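Local coordinates for protein STM4351 (Salmonella enterica, PDB 2Y7I) that binds arginine with high specificity in the periplasm, as a member of the bacterial solute-binding protein family 3, at residues S13-F21 / G159-W167. Sequence-based numbering, arbitrary orientation.
With ARG (arginine), chain C.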
# COMPACT_ATOMS: atom_id res chain seq x y z
N SER A 13 0.47 -0.37 -22.62
CA SER A 13 1.20 -1.18 -23.58
C SER A 13 1.40 -2.56 -22.97
O SER A 13 2.29 -2.75 -22.13
CB SER A 13 2.56 -0.57 -23.90
OG SER A 13 3.18 -1.32 -24.93
N ALA A 14 0.56 -3.50 -23.40
CA ALA A 14 0.48 -4.83 -22.80
C ALA A 14 1.54 -5.80 -23.34
O ALA A 14 1.21 -6.90 -23.79
CB ALA A 14 -0.93 -5.39 -23.00
N THR A 15 2.79 -5.37 -23.24
CA THR A 15 3.97 -6.08 -23.76
C THR A 15 4.90 -6.47 -22.62
O THR A 15 6.04 -6.93 -22.85
CB THR A 15 4.77 -5.11 -24.69
OG1 THR A 15 5.05 -3.88 -23.98
CG2 THR A 15 3.98 -4.79 -25.94
N TYR A 16 4.42 -6.31 -21.39
CA TYR A 16 5.31 -6.16 -20.23
C TYR A 16 4.82 -6.89 -18.97
O TYR A 16 4.61 -6.27 -17.94
CB TYR A 16 5.48 -4.64 -19.95
CG TYR A 16 6.87 -4.22 -19.48
CD1 TYR A 16 8.02 -4.59 -20.18
CD2 TYR A 16 7.03 -3.41 -18.34
CE1 TYR A 16 9.29 -4.20 -19.75
CE2 TYR A 16 8.29 -3.01 -17.91
CZ TYR A 16 9.42 -3.41 -18.62
OH TYR A 16 10.68 -3.02 -18.22
N ALA A 17 4.66 -8.21 -19.05
CA ALA A 17 4.33 -9.02 -17.87
C ALA A 17 5.41 -8.81 -16.82
O ALA A 17 6.59 -8.73 -17.19
CB ALA A 17 4.24 -10.51 -18.24
N PRO A 18 5.03 -8.73 -15.53
CA PRO A 18 3.70 -8.90 -14.93
C PRO A 18 2.89 -7.60 -14.76
O PRO A 18 1.84 -7.63 -14.11
CB PRO A 18 4.03 -9.43 -13.54
CG PRO A 18 5.27 -8.65 -13.17
CD PRO A 18 6.05 -8.51 -14.48
N TYR A 19 3.39 -6.49 -15.28
CA TYR A 19 2.69 -5.20 -15.16
C TYR A 19 1.40 -5.21 -16.00
O TYR A 19 0.32 -4.96 -15.49
CB TYR A 19 3.62 -4.06 -15.60
CG TYR A 19 4.89 -3.94 -14.79
CD1 TYR A 19 4.90 -3.27 -13.57
CD2 TYR A 19 6.09 -4.52 -15.23
CE1 TYR A 19 6.06 -3.16 -12.81
CE2 TYR A 19 7.26 -4.41 -14.48
CZ TYR A 19 7.23 -3.74 -13.28
OH TYR A 19 8.37 -3.63 -12.53
N GLU A 20 1.54 -5.51 -17.29
CA GLU A 20 0.40 -5.64 -18.21
C GLU A 20 0.81 -6.49 -19.38
O GLU A 20 1.91 -6.32 -19.93
CB GLU A 20 -0.11 -4.28 -18.72
CG GLU A 20 1.00 -3.35 -19.23
CD GLU A 20 1.47 -2.41 -18.16
OE1 GLU A 20 0.63 -2.04 -17.32
OE2 GLU A 20 2.67 -2.03 -18.16
N PHE A 21 -0.06 -7.43 -19.74
CA PHE A 21 0.17 -8.36 -20.82
C PHE A 21 -1.15 -8.99 -21.25
O PHE A 21 -2.20 -8.71 -20.66
CB PHE A 21 1.21 -9.43 -20.42
CG PHE A 21 0.78 -10.34 -19.29
CD1 PHE A 21 0.87 -9.93 -17.96
CD2 PHE A 21 0.33 -11.63 -19.57
CE1 PHE A 21 0.51 -10.78 -16.92
CE2 PHE A 21 -0.05 -12.49 -18.54
CZ PHE A 21 0.04 -12.05 -17.21
N GLY A 159 15.80 -4.16 -19.51
CA GLY A 159 14.49 -3.75 -19.00
C GLY A 159 14.33 -3.87 -17.49
O GLY A 159 15.33 -4.07 -16.77
N ASP A 160 13.09 -3.74 -17.00
CA ASP A 160 12.84 -3.83 -15.55
C ASP A 160 13.05 -5.25 -15.05
O ASP A 160 12.71 -6.22 -15.74
CB ASP A 160 11.43 -3.32 -15.17
CG ASP A 160 11.32 -1.80 -15.24
OD1 ASP A 160 11.76 -1.12 -14.29
OD2 ASP A 160 10.80 -1.26 -16.23
N VAL A 161 13.63 -5.37 -13.86
CA VAL A 161 13.95 -6.68 -13.30
C VAL A 161 12.75 -7.62 -13.22
O VAL A 161 12.89 -8.81 -13.52
CB VAL A 161 14.77 -6.60 -11.95
CG1 VAL A 161 13.98 -5.90 -10.84
CG2 VAL A 161 15.26 -7.98 -11.53
N ALA A 162 11.58 -7.10 -12.85
CA ALA A 162 10.37 -7.91 -12.76
C ALA A 162 9.97 -8.50 -14.11
O ALA A 162 9.61 -9.68 -14.21
CB ALA A 162 9.19 -7.10 -12.15
N ALA A 163 10.05 -7.68 -15.15
CA ALA A 163 9.66 -8.09 -16.49
C ALA A 163 10.63 -9.12 -17.05
O ALA A 163 10.21 -10.16 -17.57
CB ALA A 163 9.57 -6.88 -17.41
N ILE A 164 11.92 -8.85 -16.90
CA ILE A 164 12.97 -9.77 -17.37
C ILE A 164 12.89 -11.08 -16.58
O ILE A 164 12.92 -12.18 -17.16
CB ILE A 164 14.38 -9.12 -17.22
CG1 ILE A 164 14.56 -7.85 -18.08
CG2 ILE A 164 15.51 -10.15 -17.41
CD1 ILE A 164 14.00 -7.89 -19.47
N GLY A 165 12.74 -10.96 -15.26
CA GLY A 165 12.60 -12.11 -14.38
C GLY A 165 11.46 -13.00 -14.80
O GLY A 165 11.58 -14.23 -14.85
N LYS A 166 10.33 -12.37 -15.14
CA LYS A 166 9.16 -13.12 -15.59
C LYS A 166 9.45 -13.90 -16.88
O LYS A 166 9.13 -15.09 -16.98
CB LYS A 166 7.95 -12.18 -15.74
CG LYS A 166 6.72 -12.81 -16.36
CD LYS A 166 5.83 -13.47 -15.31
CE LYS A 166 4.37 -13.44 -15.75
NZ LYS A 166 4.07 -14.51 -16.75
N TRP A 167 10.06 -13.24 -17.85
CA TRP A 167 10.41 -13.87 -19.13
C TRP A 167 11.33 -15.07 -18.91
O TRP A 167 11.20 -16.10 -19.58
CB TRP A 167 11.07 -12.84 -20.06
CG TRP A 167 11.42 -13.40 -21.43
CD1 TRP A 167 10.57 -13.60 -22.49
CD2 TRP A 167 12.71 -13.84 -21.87
NE1 TRP A 167 11.25 -14.14 -23.55
CE2 TRP A 167 12.57 -14.29 -23.20
CE3 TRP A 167 13.98 -13.90 -21.26
CZ2 TRP A 167 13.64 -14.80 -23.95
CZ3 TRP A 167 15.05 -14.40 -22.00
CH2 TRP A 167 14.88 -14.84 -23.33
N ARG C . 9.70 1.26 -16.41
CA ARG C . 10.25 1.61 -17.75
C ARG C . 9.93 3.07 -18.07
O ARG C . 10.27 3.55 -19.15
CB ARG C . 9.67 0.69 -18.85
CG ARG C . 8.14 0.64 -18.89
CD ARG C . 7.61 -0.16 -20.08
NE ARG C . 6.18 -0.45 -19.89
CZ ARG C . 5.41 -1.11 -20.76
NH1 ARG C . 5.91 -1.56 -21.91
NH2 ARG C . 4.15 -1.31 -20.47
OXT ARG C . 9.31 3.78 -17.26
O HOH W 1 7.93 -9.92 -19.17
O HOH W 2 10.80 -4.48 -11.47
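Segment 13-21, the loop leading into strand 21-22, meets the end of strand 156-160 and the first turns of helix 161-168, coming nearest where the CA atoms of Ala17 and Ala163 stand 5.6 Å apart. There the carbonyl O of Ala17 accepts a CA-H...O contact from Ala163, 3.2 Å from its CA; alanine's small CB permits so close an approach. A water donates to both Ala17 O and Ala163 O.

Tyr16 reaches across from the loop, its hydroxyl suited to both donate and accept. OH gives its proton to Asp160 OD2 (2.7 Å), meeting that oxygen on the anti side, and accepts from Asp160 N (2.8 Å, N-H...O 159°). Ring and carboxylate planes stand 77° apart. The flat ring fits between Ala163 CB, a CH-pi contact 3.8 Å from the centroid, and the aliphatic CD of the bound arginine on the other face.

In this periplasmic binding protein of two lobes, the contact joins the lobes beside the ligand in the cleft between them. Asp160 OD2 also accepts from the arginine's N (2.8 Å) and is hydrogen-bonded to His123, a set of three hydrogen bonds that would probably favour its charged form. Glu20 OE2 and Ser13 O each accept a hydrogen bond from NH2 of the ligand's guanidinium.

Nearer the start of the helix, Tyr19 sets its OH 3.6 Å from Ala162 CB and shares a water with Ala162 N. Pro18, following a cis peptide, brings its compact ring's CD against Ala162, and Lys166, bent at chi2 (87°), has aliphatic length enough to lie along Ala17 CB.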